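Local coordinates for putative glutathionylspermidine synthase (Methylobacillus flagellatus, PDB 3N6X), which is of uncertain function but, as a circularly permuted ATP-grasp family member, probably acts as an ATP-dependent ligase resembling glutathionylspermidine synthase, at residues 77-82 / 149-154; 99-104 / 109-114; 250-255 / 259-264; 357-362 / 395-400. All coordinates share one frame; numbering follows the deposited sequence.

How the contacts relate
Contact 1 is fully buried and joins two strands of the large mixed sheet through arginine side chains, a water and a shared acidic partner. Contact 2, also buried but farther from the chain's centre than contact 1, uses the same helix 81-105, which begins in contact 1; here a carboxylate receives the first N-H groups of a short helix. Contacts 3 and 4 are only partly buried and lie farther out still. Contact 3 is a beta hairpin, bound by backbone hydrogen bonds and covered on one face by aromatic and guanidinium groups, whereas contact 4 is purely apolar packing between two helix ends. Contacts 1 and 3 lie on opposite sides of the chain's centre.

Contact 1. Residues 77-82 / 149-154; sequences RILSAS and LVRTGE
Arg-151 NH2, which belongs to a side chain whose stem meets Arg-77 and whose guanidinium meets Leu-79, donates to Glu-154 O at 2.8 Å and also forms a salt bridge to Glu-83. Its neighbour Arg-151 NE donates to Gly-153 O, likewise at 2.8 Å, so the arginine clasps the turn of its own chain, its rotation fixed. With CG anti to the backbone N (chi1 -165°) and the rest of the chain extended, the group spans the gap to segment 77-82, where Arg-151 NH1 comes 4.0 Å from Leu-79 CD2. Arg-77 bends at chi2 (85°), bringing its NH2 4.0 Å from Arg-151 CB, and the two guanidinium planes are inclined by 34°. Both positive groups converge on Glu-12, one on each carboxylate oxygen. Strands 77-79 and 144-151 belong to the same mixed sheet without pairing directly; strand 423-435 pairs with 144-151, and its Leu-429 touches both Arg-77 and Leu-79. Arginine suits these places because its long aliphatic stem packs in the interior while its N-H groups reach acids and carbonyls. A leucine in place of Arg-151 would probably leave Glu-12 and Glu-83 each short of a positive mate and the carbonyls of the turn without their donors. A water accepting from Arg-77 NH2 (2.8 Å) donates to Leu-149 O (3.2 Å).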
loop_
_atom_site.group_PDB
_atom_site.type_symbol
_atom_site.label_atom_id
_atom_site.label_comp_id
_atom_site.label_asym_id
_atom_site.label_seq_id
_atom_site.Cartn_x
_atom_site.Cartn_y
_atom_site.Cartn_z
ATOM N N ARG A 77 14.928 4.379 7.377
ATOM C CA ARG A 77 13.992 5.462 7.589
ATOM C C ARG A 77 13.524 5.292 9.037
ATOM O O ARG A 77 12.832 4.326 9.344
ATOM C CB ARG A 77 12.817 5.331 6.587
ATOM C CG ARG A 77 11.681 6.289 6.820
ATOM C CD ARG A 77 11.946 7.621 6.165
ATOM N NE ARG A 77 10.864 8.567 6.407
ATOM C CZ ARG A 77 9.752 8.630 5.680
ATOM N NH1 ARG A 77 9.552 7.774 4.681
ATOM N NH2 ARG A 77 8.819 9.531 5.961
ATOM N N ILE A 78 14.031 6.127 9.950
ATOM C CA ILE A 78 13.720 5.970 11.384
ATOM C C ILE A 78 12.579 6.869 11.807
ATOM O O ILE A 78 12.600 8.054 11.512
ATOM C CB ILE A 78 14.984 6.153 12.299
ATOM C CG1 ILE A 78 16.219 5.415 11.716
ATOM C CG2 ILE A 78 14.691 5.691 13.733
ATOM C CD1 ILE A 78 17.555 5.737 12.407
ATOM N N LEU A 79 11.579 6.299 12.511
ATOM C CA LEU A 79 10.432 7.040 13.040
ATOM C C LEU A 79 10.348 6.818 14.530
ATOM O O LEU A 79 10.545 5.700 14.988
ATOM C CB LEU A 79 9.114 6.587 12.359
ATOM C CG LEU A 79 9.059 6.701 10.814
ATOM C CD1 LEU A 79 7.898 5.900 10.250
ATOM C CD2 LEU A 79 8.967 8.157 10.360
ATOM N N SER A 80 10.083 7.881 15.301
ATOM C CA SER A 80 9.981 7.770 16.758
ATOM C C SER A 80 8.691 7.097 17.174
ATOM O O SER A 80 7.740 7.033 16.387
ATOM C CB SER A 80 10.099 9.149 17.415
ATOM O OG SER A 80 8.958 9.959 17.176
ATOM N N ALA A 81 8.635 6.633 18.420
ATOM C CA ALA A 81 7.442 6.012 18.972
ATOM C C ALA A 81 6.241 6.956 18.926
ATOM O O ALA A 81 5.126 6.499 18.697
ATOM C CB ALA A 81 7.698 5.564 20.405
ATOM N N SER A 82 6.466 8.267 19.126
ATOM C CA SER A 82 5.360 9.231 19.132
ATOM C C SER A 82 4.873 9.566 17.709
ATOM O O SER A 82 3.660 9.662 17.493
ATOM C CB SER A 82 5.718 10.487 19.930
ATOM O OG SER A 82 6.721 11.253 19.286
ATOM N N LEU A 149 1.883 7.152 2.168
ATOM C CA LEU A 149 2.095 8.390 2.925
ATOM C C LEU A 149 3.348 9.107 2.519
ATOM O O LEU A 149 4.367 8.473 2.243
ATOM C CB LEU A 149 2.177 8.092 4.436
ATOM C CG LEU A 149 0.967 7.457 5.062
ATOM C CD1 LEU A 149 1.339 6.765 6.344
ATOM C CD2 LEU A 149 -0.108 8.482 5.321
ATOM N N VAL A 150 3.309 10.440 2.584
ATOM C CA VAL A 150 4.467 11.298 2.332
ATOM C C VAL A 150 4.586 12.303 3.465
ATOM O O VAL A 150 3.583 12.645 4.100
ATOM C CB VAL A 150 4.450 11.984 0.936
ATOM C CG1 VAL A 150 4.532 10.956 -0.187
ATOM C CG2 VAL A 150 3.236 12.903 0.766
ATOM N N ARG A 151 5.808 12.735 3.751
ATOM C CA ARG A 151 6.080 13.684 4.830
ATOM C C ARG A 151 6.535 15.030 4.243
ATOM O O ARG A 151 7.273 15.046 3.262
ATOM C CB ARG A 151 7.159 13.111 5.747
ATOM C CG ARG A 151 7.277 13.814 7.069
ATOM C CD ARG A 151 8.402 13.231 7.892
ATOM N NE ARG A 151 8.409 13.766 9.252
ATOM C CZ ARG A 151 9.026 13.184 10.274
ATOM N NH1 ARG A 151 9.687 12.045 10.098
ATOM N NH2 ARG A 151 8.979 13.729 11.480
ATOM N N THR A 152 6.069 16.149 4.810
ATOM C CA THR A 152 6.498 17.474 4.347
ATOM C C THR A 152 7.180 18.275 5.470
ATOM O O THR A 152 7.946 19.203 5.191
ATOM C CB THR A 152 5.349 18.247 3.661
ATOM O OG1 THR A 152 4.228 18.320 4.542
ATOM C CG2 THR A 152 4.942 17.634 2.322
ATOM N N GLY A 153 6.906 17.894 6.719
ATOM C CA GLY A 153 7.467 18.547 7.896
ATOM C C GLY A 153 7.688 17.609 9.070
ATOM O O GLY A 153 7.625 16.384 8.914
ATOM N N GLU A 154 7.969 18.189 10.260
ATOM C CA GLU A 154 8.198 17.440 11.504
ATOM C C GLU A 154 6.919 16.705 11.914
ATOM O O GLU A 154 6.967 15.521 12.266
ATOM C CB GLU A 154 8.658 18.402 12.629
ATOM C CG GLU A 154 8.969 17.726 13.962
ATOM C CD GLU A 154 10.336 17.070 14.086
ATOM O OE1 GLU A 154 11.167 17.220 13.159
ATOM O OE2 GLU A 154 10.581 16.418 15.127
HETATM O O HOH W 1 7.117 9.377 3.715
#

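Contact 2. Residues 99-104 / 109-114; sequences NMFLHD and QEIIKA
Asp-104 lays its carboxylate against the first turn of helix 110-113, where backbone N-H groups have no preceding carbonyls within the helix to bind. Asp-104 OD1 accepts from Glu-110 N at 2.8 Å and Asp-104 OD2 from Ile-111 N at 2.9 Å, each met on the syn side. Its CG stands anti to the backbone N (chi1 -167°), which carries the two oxygens across to the other segment. This is a natural place for an aspartate: a short, flat group with two acceptors, whose negative charge the start of a helix is likely to favour. Backbone joins in as well, for Gln-109 N donates to Asp-104 O at 2.8 Å. Gln-109, at the N-cap position, turns its NE2 back to Val-105 O. Beside the polar grip, Ile-111 CG2 meets the edge of the Phe-101 ring, 4.1 Å from Phe-101 CE1, the two side chains crossing at about a right angle. The hydroxyl of Tyr-334, on helix 327-335, is hydrogen-bonded to Asp-104 OD2, and its side chain touches both Phe-101 and Ile-111, while Met-330 of that helix and Ala-318 of helix 316-319 also pack on the phenylalanine.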
loop_
_atom_site.group_PDB
_atom_site.type_symbol
_atom_site.label_atom_id
_atom_site.label_comp_id
_atom_site.label_asym_id
_atom_site.label_seq_id
_atom_site.Cartn_x
_atom_site.Cartn_y
_atom_site.Cartn_z
ATOM N N ASN A 99 -13.968 1.256 5.568
ATOM C CA ASN A 99 -14.754 0.029 5.779
ATOM C C ASN A 99 -16.209 0.332 6.090
ATOM O O ASN A 99 -17.086 -0.395 5.647
ATOM C CB ASN A 99 -14.133 -0.851 6.883
ATOM C CG ASN A 99 -13.110 -1.828 6.342
ATOM O OD1 ASN A 99 -13.343 -2.520 5.340
ATOM N ND2 ASN A 99 -11.934 -1.862 6.949
HETATM N N MSE A 100 -16.472 1.403 6.848
HETATM C CA MSE A 100 -17.842 1.815 7.145
HETATM C C MSE A 100 -18.524 2.397 5.891
HETATM O O MSE A 100 -19.709 2.152 5.668
HETATM C CB MSE A 100 -17.863 2.802 8.299
HETATM C CG MSE A 100 -17.464 2.160 9.609
HETATM SE SE MSE A 100 -17.386 3.423 11.044
HETATM C CE MSE A 100 -19.297 3.496 11.394
ATOM N N PHE A 101 -17.745 3.085 5.037
ATOM C CA PHE A 101 -18.227 3.596 3.753
ATOM C C PHE A 101 -18.661 2.436 2.857
ATOM O O PHE A 101 -19.754 2.479 2.294
ATOM C CB PHE A 101 -17.142 4.436 3.047
ATOM C CG PHE A 101 -17.458 4.723 1.599
ATOM C CD1 PHE A 101 -18.477 5.611 1.254
ATOM C CD2 PHE A 101 -16.764 4.084 0.579
ATOM C CE1 PHE A 101 -18.799 5.848 -0.086
ATOM C CE2 PHE A 101 -17.092 4.310 -0.764
ATOM C CZ PHE A 101 -18.099 5.202 -1.091
ATOM N N LEU A 102 -17.817 1.373 2.772
ATOM C CA LEU A 102 -18.090 0.175 1.958
ATOM C C LEU A 102 -19.330 -0.587 2.435
ATOM O O LEU A 102 -20.149 -0.976 1.617
ATOM C CB LEU A 102 -16.852 -0.737 1.867
ATOM C CG LEU A 102 -15.748 -0.200 0.945
ATOM C CD1 LEU A 102 -14.402 -0.870 1.237
ATOM C CD2 LEU A 102 -16.136 -0.352 -0.547
ATOM N N HIS A 103 -19.518 -0.713 3.749
ATOM C CA HIS A 103 -20.742 -1.293 4.283
ATOM C C HIS A 103 -21.946 -0.402 3.902
ATOM O O HIS A 103 -22.995 -0.912 3.512
ATOM C CB HIS A 103 -20.654 -1.453 5.813
ATOM C CG HIS A 103 -21.926 -1.935 6.418
ATOM N ND1 HIS A 103 -22.237 -3.285 6.465
ATOM C CD2 HIS A 103 -22.982 -1.228 6.889
ATOM C CE1 HIS A 103 -23.450 -3.360 6.994
ATOM N NE2 HIS A 103 -23.939 -2.149 7.270
ATOM N N ASP A 104 -21.785 0.921 4.003
ATOM C CA ASP A 104 -22.867 1.855 3.686
ATOM C C ASP A 104 -23.294 1.820 2.195
ATOM O O ASP A 104 -24.492 1.690 1.932
ATOM C CB ASP A 104 -22.503 3.276 4.133
ATOM C CG ASP A 104 -23.656 4.262 4.149
ATOM O OD1 ASP A 104 -24.798 3.833 4.382
ATOM O OD2 ASP A 104 -23.401 5.461 4.026
ATOM N N GLN A 109 -26.906 3.151 2.034
ATOM C CA GLN A 109 -26.355 4.302 1.293
ATOM C C GLN A 109 -26.697 5.636 1.965
ATOM O O GLN A 109 -27.072 6.594 1.291
ATOM C CB GLN A 109 -26.780 4.269 -0.186
ATOM C CG GLN A 109 -26.338 2.982 -0.886
ATOM C CD GLN A 109 -26.790 2.874 -2.320
ATOM O OE1 GLN A 109 -27.769 3.483 -2.737
ATOM N NE2 GLN A 109 -26.106 2.042 -3.094
ATOM N N GLU A 110 -26.560 5.683 3.313
ATOM C CA GLU A 110 -26.864 6.858 4.133
ATOM C C GLU A 110 -26.063 8.097 3.715
ATOM O O GLU A 110 -26.604 9.205 3.745
ATOM C CB GLU A 110 -26.649 6.564 5.637
ATOM C CG GLU A 110 -27.634 5.565 6.246
ATOM C CD GLU A 110 -29.126 5.881 6.176
ATOM O OE1 GLU A 110 -29.490 7.058 5.939
ATOM O OE2 GLU A 110 -29.932 4.946 6.397
ATOM N N ILE A 111 -24.767 7.912 3.338
ATOM C CA ILE A 111 -23.891 9.017 2.928
ATOM C C ILE A 111 -24.339 9.655 1.596
ATOM O O ILE A 111 -24.055 10.825 1.359
ATOM C CB ILE A 111 -22.385 8.597 2.923
ATOM C CG1 ILE A 111 -21.455 9.852 2.965
ATOM C CG2 ILE A 111 -22.060 7.655 1.721
ATOM C CD1 ILE A 111 -20.001 9.629 3.483
ATOM N N ILE A 112 -25.008 8.871 0.716
ATOM C CA ILE A 112 -25.529 9.385 -0.560
ATOM C C ILE A 112 -26.838 10.161 -0.292
ATOM O O ILE A 112 -26.983 11.292 -0.758
ATOM C CB ILE A 112 -25.700 8.263 -1.630
ATOM C CG1 ILE A 112 -24.330 7.567 -1.936
ATOM C CG2 ILE A 112 -26.324 8.839 -2.919
ATOM C CD1 ILE A 112 -24.409 6.282 -2.865
ATOM N N LYS A 113 -27.736 9.582 0.546
ATOM C CA LYS A 113 -29.000 10.216 0.935
ATOM C C LYS A 113 -28.760 11.534 1.683
ATOM O O LYS A 113 -29.589 12.441 1.584
ATOM C CB LYS A 113 -29.859 9.258 1.790
ATOM C CG LYS A 113 -30.255 7.986 1.047
ATOM C CD LYS A 113 -30.908 6.960 1.967
ATOM C CE LYS A 113 -31.474 5.801 1.180
ATOM N NZ LYS A 113 -31.924 4.697 2.070
ATOM N N ALA A 114 -27.625 11.639 2.436
ATOM C CA ALA A 114 -27.256 12.857 3.166
ATOM C C ALA A 114 -26.617 13.926 2.233
ATOM O O ALA A 114 -26.298 15.032 2.690
ATOM C CB ALA A 114 -26.316 12.526 4.321
#

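Contact 3. Residues 250-255 / 259-264; sequences QDLFVR and VYMRTT
Leu-252 and Met-261, a selenomethionine, pack on the inward face of this beta hairpin, with Leu-252 CD2 3.8 Å from Met-261 CB. Next to them Val-254 CG2 meets Val-259 CG2, also at 3.8 Å; branched aliphatic side chains suit a face turned toward the protein. In the plane of the sheet, the antiparallel strands 252-254 and 259-261 are joined at the hydrogen-bonded pair Phe-253 and Tyr-260, where Tyr-260 N donates to Phe-253 O at 2.8 Å and Phe-253 N to Tyr-260 O at 3.1 Å. The side chains of this pair, though partly exposed, make the closely packed part of the contact. Phe-253 CG sits between the backbone N and the carbonyl carbon (chi1 66°), which sets its ring over the tyrosine stem in a CH-pi contact: Phe-253 CZ lies 3.6 Å from Tyr-260 CB. The two rings are near parallel but slid apart, with centroids 5.7 Å apart. The solvent side belongs to two exposed arginines. Arg-255 stacks its guanidinium on a face of Tyr-260, its CZ 4.3 Å from the ring centroid in a cation-pi contact. Arg-262 lays its guanidinium face near Phe-253 CD2 and donates NE to Gln-250 O in a nearly straight bond (2.8 Å, 168°). An alanine in place of Tyr-260 would probably set the Arg-255 guanidinium free to turn, since the ring it stacks on would be gone. Strand 259-261 pairs antiparallel with strand 268-275; helix 298-303 covers the two valines through Val-301, and Val-247 of strand 245-247 touches Leu-252 and Met-261.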
loop_
_atom_site.group_PDB
_atom_site.type_symbol
_atom_site.label_atom_id
_atom_site.label_comp_id
_atom_site.label_asym_id
_atom_site.label_seq_id
_atom_site.Cartn_x
_atom_site.Cartn_y
_atom_site.Cartn_z
ATOM N N GLN A 250 -8.232 -23.867 -10.139
ATOM C CA GLN A 250 -8.514 -25.278 -10.461
ATOM C C GLN A 250 -8.364 -26.235 -9.273
ATOM O O GLN A 250 -8.873 -27.354 -9.332
ATOM C CB GLN A 250 -7.679 -25.746 -11.681
ATOM C CG GLN A 250 -6.147 -25.721 -11.462
ATOM C CD GLN A 250 -5.492 -24.382 -11.780
ATOM O OE1 GLN A 250 -6.156 -23.333 -11.953
ATOM N NE2 GLN A 250 -4.163 -24.386 -11.836
ATOM N N ASP A 251 -7.697 -25.782 -8.182
ATOM C CA ASP A 251 -7.479 -26.570 -6.954
ATOM C C ASP A 251 -8.706 -26.580 -6.045
ATOM O O ASP A 251 -8.767 -27.369 -5.092
ATOM C CB ASP A 251 -6.265 -26.029 -6.184
ATOM C CG ASP A 251 -4.973 -26.155 -6.950
ATOM O OD1 ASP A 251 -4.812 -27.162 -7.674
ATOM O OD2 ASP A 251 -4.115 -25.237 -6.832
ATOM N N LEU A 252 -9.669 -25.692 -6.326
ATOM C CA LEU A 252 -10.885 -25.525 -5.539
ATOM C C LEU A 252 -12.106 -25.790 -6.395
ATOM O O LEU A 252 -12.040 -25.697 -7.622
ATOM C CB LEU A 252 -10.972 -24.073 -4.979
ATOM C CG LEU A 252 -9.773 -23.558 -4.180
ATOM C CD1 LEU A 252 -9.975 -22.089 -3.781
ATOM C CD2 LEU A 252 -9.509 -24.422 -2.957
ATOM N N PHE A 253 -13.224 -26.092 -5.756
ATOM C CA PHE A 253 -14.480 -26.277 -6.456
ATOM C C PHE A 253 -15.611 -25.981 -5.516
ATOM O O PHE A 253 -15.441 -26.056 -4.299
ATOM C CB PHE A 253 -14.604 -27.703 -7.098
ATOM C CG PHE A 253 -14.667 -28.857 -6.120
ATOM C CD1 PHE A 253 -15.887 -29.299 -5.619
ATOM C CD2 PHE A 253 -13.502 -29.509 -5.708
ATOM C CE1 PHE A 253 -15.941 -30.335 -4.683
ATOM C CE2 PHE A 253 -13.558 -30.557 -4.782
ATOM C CZ PHE A 253 -14.776 -30.966 -4.279
ATOM N N VAL A 254 -16.771 -25.649 -6.073
ATOM C CA VAL A 254 -17.950 -25.289 -5.312
ATOM C C VAL A 254 -19.018 -26.388 -5.407
ATOM O O VAL A 254 -19.249 -26.928 -6.488
ATOM C CB VAL A 254 -18.501 -23.924 -5.855
ATOM C CG1 VAL A 254 -19.986 -23.745 -5.540
ATOM C CG2 VAL A 254 -17.683 -22.752 -5.335
ATOM N N ARG A 255 -19.717 -26.657 -4.285
ATOM C CA ARG A 255 -20.947 -27.458 -4.243
ATOM C C ARG A 255 -21.729 -27.262 -2.959
ATOM O O ARG A 255 -21.141 -27.121 -1.888
ATOM C CB ARG A 255 -20.742 -28.950 -4.585
ATOM C CG ARG A 255 -20.010 -29.739 -3.554
ATOM C CD ARG A 255 -20.231 -31.220 -3.752
ATOM N NE ARG A 255 -19.061 -31.969 -3.325
ATOM C CZ ARG A 255 -18.811 -32.289 -2.065
ATOM N NH1 ARG A 255 -19.686 -31.991 -1.115
ATOM N NH2 ARG A 255 -17.703 -32.948 -1.749
ATOM N N VAL A 259 -17.143 -24.272 -0.468
ATOM C CA VAL A 259 -15.963 -24.336 -1.327
ATOM C C VAL A 259 -15.077 -25.409 -0.748
ATOM O O VAL A 259 -14.894 -25.464 0.481
ATOM C CB VAL A 259 -15.229 -22.951 -1.395
ATOM C CG1 VAL A 259 -13.954 -23.035 -2.234
ATOM C CG2 VAL A 259 -16.158 -21.872 -1.935
ATOM N N TYR A 260 -14.542 -26.284 -1.613
ATOM C CA TYR A 260 -13.693 -27.381 -1.183
ATOM C C TYR A 260 -12.352 -27.314 -1.835
ATOM O O TYR A 260 -12.242 -26.885 -2.977
ATOM C CB TYR A 260 -14.361 -28.737 -1.510
ATOM C CG TYR A 260 -15.636 -28.972 -0.738
ATOM C CD1 TYR A 260 -15.614 -29.562 0.521
ATOM C CD2 TYR A 260 -16.864 -28.570 -1.247
ATOM C CE1 TYR A 260 -16.775 -29.709 1.271
ATOM C CE2 TYR A 260 -18.039 -28.745 -0.520
ATOM C CZ TYR A 260 -17.988 -29.301 0.747
ATOM O OH TYR A 260 -19.133 -29.479 1.468
HETATM N N MSE A 261 -11.324 -27.783 -1.134
HETATM C CA MSE A 261 -9.996 -27.915 -1.693
HETATM C C MSE A 261 -9.768 -29.400 -2.002
HETATM O O MSE A 261 -10.136 -30.252 -1.193
HETATM C CB MSE A 261 -8.946 -27.397 -0.707
HETATM C CG MSE A 261 -7.521 -27.420 -1.275
HETATM SE SE MSE A 261 -6.183 -26.914 0.038
HETATM C CE MSE A 261 -7.058 -27.484 1.639
ATOM N N ARG A 262 -9.214 -29.707 -3.188
ATOM C CA ARG A 262 -8.937 -31.088 -3.596
ATOM C C ARG A 262 -7.734 -31.646 -2.838
ATOM O O ARG A 262 -6.659 -31.039 -2.849
ATOM C CB ARG A 262 -8.650 -31.174 -5.111
ATOM C CG ARG A 262 -9.685 -30.505 -6.010
ATOM C CD ARG A 262 -9.301 -30.665 -7.472
ATOM N NE ARG A 262 -9.998 -29.714 -8.337
ATOM C CZ ARG A 262 -11.214 -29.913 -8.829
ATOM N NH1 ARG A 262 -11.881 -31.025 -8.539
ATOM N NH2 ARG A 262 -11.784 -28.993 -9.595
ATOM N N THR A 263 -7.914 -32.789 -2.171
ATOM C CA THR A 263 -6.813 -33.514 -1.507
ATOM C C THR A 263 -6.941 -35.022 -1.854
ATOM O O THR A 263 -8.050 -35.497 -2.118
ATOM C CB THR A 263 -6.790 -33.276 0.041
ATOM O OG1 THR A 263 -7.709 -34.168 0.690
ATOM C CG2 THR A 263 -7.076 -31.819 0.436
ATOM N N THR A 264 -5.828 -35.765 -1.826
ATOM C CA THR A 264 -5.855 -37.206 -2.127
ATOM C C THR A 264 -6.803 -37.973 -1.182
ATOM O O THR A 264 -7.482 -38.902 -1.623
ATOM C CB THR A 264 -4.421 -37.773 -2.200
ATOM O OG1 THR A 264 -3.725 -37.116 -3.269
ATOM C CG2 THR A 264 -4.399 -39.293 -2.440
#

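Contact 4. Residues 357-362 / 395-400; sequences YVLDNL and RILANP
Leu-359 and Ile-396 meet across this contact, but its flat groups lie apart from them, within segment 357-362: Asn-361 ND2 stands 3.3 Å above the plane of the Tyr-357 ring, over its centre, and Tyr-347 also stacks on that ring. The same ND2 donates to Tyr-357 O at 2.9 Å, with the carbonyl tilted somewhat from the amide plane. Asparagine suits this position, the first to leave helical angles, since its short amide can turn back to a carbonyl of the last turn. The interface itself is wholly aliphatic. Leu-359, whose CG is anti to the carbonyl carbon (chi1 -67°), spreads its two methyls over two partners: CD1 lies 3.8 Å from Leu-397 CD2, and CD2 lies 4.1 Å from Ile-396 CG2. Helices 352-360 and 386-398 rest on the four-stranded antiparallel sheet that contains strands 365-369 and 403-407, an arrangement consistent with one of the alpha/beta lobes of the ATP-grasp fold. Val-367 on this sheet is touched by Val-358, Leu-362 and Ile-396 alike. Nearer the sheet, Leu-362 CD1 meets Ile-396 CD1 at 3.9 Å, the side chains sliding past each other in opposite directions. Beta-branched Ile-396 thus reaches Leu-359 through CG2 and Leu-362 through CD1, while Leu-397, more exposed, borders the contact on its solvent side. Leu-355 and Leu-349 add further apolar cover to Ile-396.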
loop_
_atom_site.group_PDB
_atom_site.type_symbol
_atom_site.label_atom_id
_atom_site.label_comp_id
_atom_site.label_asym_id
_atom_site.label_seq_id
_atom_site.Cartn_x
_atom_site.Cartn_y
_atom_site.Cartn_z
ATOM N N TYR A 357 -8.166 23.725 -15.567
ATOM C CA TYR A 357 -7.229 24.253 -14.577
ATOM C C TYR A 357 -5.845 23.665 -14.752
ATOM O O TYR A 357 -4.873 24.411 -14.807
ATOM C CB TYR A 357 -7.742 24.022 -13.132
ATOM C CG TYR A 357 -6.818 24.613 -12.090
ATOM C CD1 TYR A 357 -5.749 23.878 -11.578
ATOM C CD2 TYR A 357 -6.949 25.938 -11.686
ATOM C CE1 TYR A 357 -4.858 24.438 -10.666
ATOM C CE2 TYR A 357 -6.073 26.504 -10.764
ATOM C CZ TYR A 357 -5.023 25.753 -10.263
ATOM O OH TYR A 357 -4.145 26.314 -9.371
ATOM N N VAL A 358 -5.750 22.328 -14.829
ATOM C CA VAL A 358 -4.472 21.631 -14.943
ATOM C C VAL A 358 -3.672 22.069 -16.169
ATOM O O VAL A 358 -2.509 22.419 -16.025
ATOM C CB VAL A 358 -4.628 20.092 -14.849
ATOM C CG1 VAL A 358 -3.294 19.385 -15.100
ATOM C CG2 VAL A 358 -5.195 19.692 -13.497
ATOM N N LEU A 359 -4.309 22.096 -17.370
ATOM C CA LEU A 359 -3.635 22.517 -18.608
ATOM C C LEU A 359 -3.189 23.971 -18.548
ATOM O O LEU A 359 -2.181 24.323 -19.160
ATOM C CB LEU A 359 -4.525 22.279 -19.826
ATOM C CG LEU A 359 -4.805 20.817 -20.169
ATOM C CD1 LEU A 359 -5.758 20.714 -21.319
ATOM C CD2 LEU A 359 -3.511 20.062 -20.479
ATOM N N ASP A 360 -3.902 24.802 -17.767
ATOM C CA ASP A 360 -3.565 26.218 -17.605
ATOM C C ASP A 360 -2.432 26.459 -16.572
ATOM O O ASP A 360 -1.799 27.510 -16.601
ATOM C CB ASP A 360 -4.819 27.042 -17.239
ATOM C CG ASP A 360 -4.642 28.543 -17.407
ATOM O OD1 ASP A 360 -4.257 28.980 -18.525
ATOM O OD2 ASP A 360 -4.877 29.281 -16.424
ATOM N N ASN A 361 -2.195 25.496 -15.658
ATOM C CA ASN A 361 -1.185 25.636 -14.600
ATOM C C ASN A 361 -0.247 24.427 -14.566
ATOM O O ASN A 361 0.303 24.095 -13.516
ATOM C CB ASN A 361 -1.870 25.832 -13.245
ATOM C CG ASN A 361 -2.756 27.037 -13.199
ATOM O OD1 ASN A 361 -2.307 28.151 -12.952
ATOM N ND2 ASN A 361 -4.034 26.845 -13.451
ATOM N N LEU A 362 -0.028 23.808 -15.729
ATOM C CA LEU A 362 0.765 22.588 -15.902
ATOM C C LEU A 362 2.194 22.640 -15.326
ATOM O O LEU A 362 2.667 21.637 -14.792
ATOM C CB LEU A 362 0.779 22.187 -17.385
ATOM C CG LEU A 362 0.995 20.708 -17.700
ATOM C CD1 LEU A 362 -0.131 19.850 -17.155
ATOM C CD2 LEU A 362 1.109 20.487 -19.195
ATOM N N ARG A 395 -0.246 14.681 -24.873
ATOM C CA ARG A 395 -0.420 13.333 -24.293
ATOM C C ARG A 395 -1.704 13.292 -23.428
ATOM O O ARG A 395 -2.536 12.385 -23.591
ATOM C CB ARG A 395 0.815 12.946 -23.457
ATOM C CG ARG A 395 0.916 11.452 -23.150
ATOM C CD ARG A 395 2.002 11.152 -22.122
ATOM N NE ARG A 395 3.347 11.272 -22.684
ATOM N N ILE A 396 -1.899 14.327 -22.583
ATOM C CA ILE A 396 -3.101 14.463 -21.758
ATOM C C ILE A 396 -4.359 14.530 -22.634
ATOM O O ILE A 396 -5.280 13.753 -22.426
ATOM C CB ILE A 396 -3.000 15.691 -20.801
ATOM C CG1 ILE A 396 -1.957 15.444 -19.682
ATOM C CG2 ILE A 396 -4.383 16.052 -20.224
ATOM C CD1 ILE A 396 -1.548 16.699 -18.900
ATOM N N LEU A 397 -4.386 15.441 -23.622
ATOM C CA LEU A 397 -5.580 15.626 -24.469
ATOM C C LEU A 397 -5.935 14.433 -25.346
ATOM O O LEU A 397 -7.097 14.286 -25.741
ATOM C CB LEU A 397 -5.517 16.943 -25.258
ATOM C CG LEU A 397 -5.664 18.189 -24.373
ATOM C CD1 LEU A 397 -5.015 19.368 -24.988
ATOM C CD2 LEU A 397 -7.115 18.468 -24.045
ATOM N N ALA A 398 -4.959 13.516 -25.560
ATOM C CA ALA A 398 -5.188 12.274 -26.295
ATOM C C ALA A 398 -6.068 11.313 -25.467
ATOM O O ALA A 398 -6.827 10.534 -26.046
ATOM C CB ALA A 398 -3.863 11.621 -26.636
ATOM N N ASN A 399 -6.003 11.413 -24.100
ATOM C CA ASN A 399 -6.823 10.608 -23.170
ATOM C C ASN A 399 -6.886 11.280 -21.774
ATOM O O ASN A 399 -6.230 10.807 -20.842
ATOM C CB ASN A 399 -6.266 9.173 -23.056
ATOM C CG ASN A 399 -7.249 8.168 -22.500
ATOM O OD1 ASN A 399 -8.415 8.479 -22.201
ATOM N ND2 ASN A 399 -6.809 6.928 -22.386
ATOM N N PRO A 400 -7.644 12.405 -21.617
ATOM C CA PRO A 400 -7.635 13.130 -20.322
ATOM C C PRO A 400 -8.163 12.352 -19.114
ATOM O O PRO A 400 -7.623 12.508 -18.017
ATOM C CB PRO A 400 -8.463 14.387 -20.610
ATOM C CG PRO A 400 -9.299 14.024 -21.778
ATOM C CD PRO A 400 -8.467 13.113 -22.617
#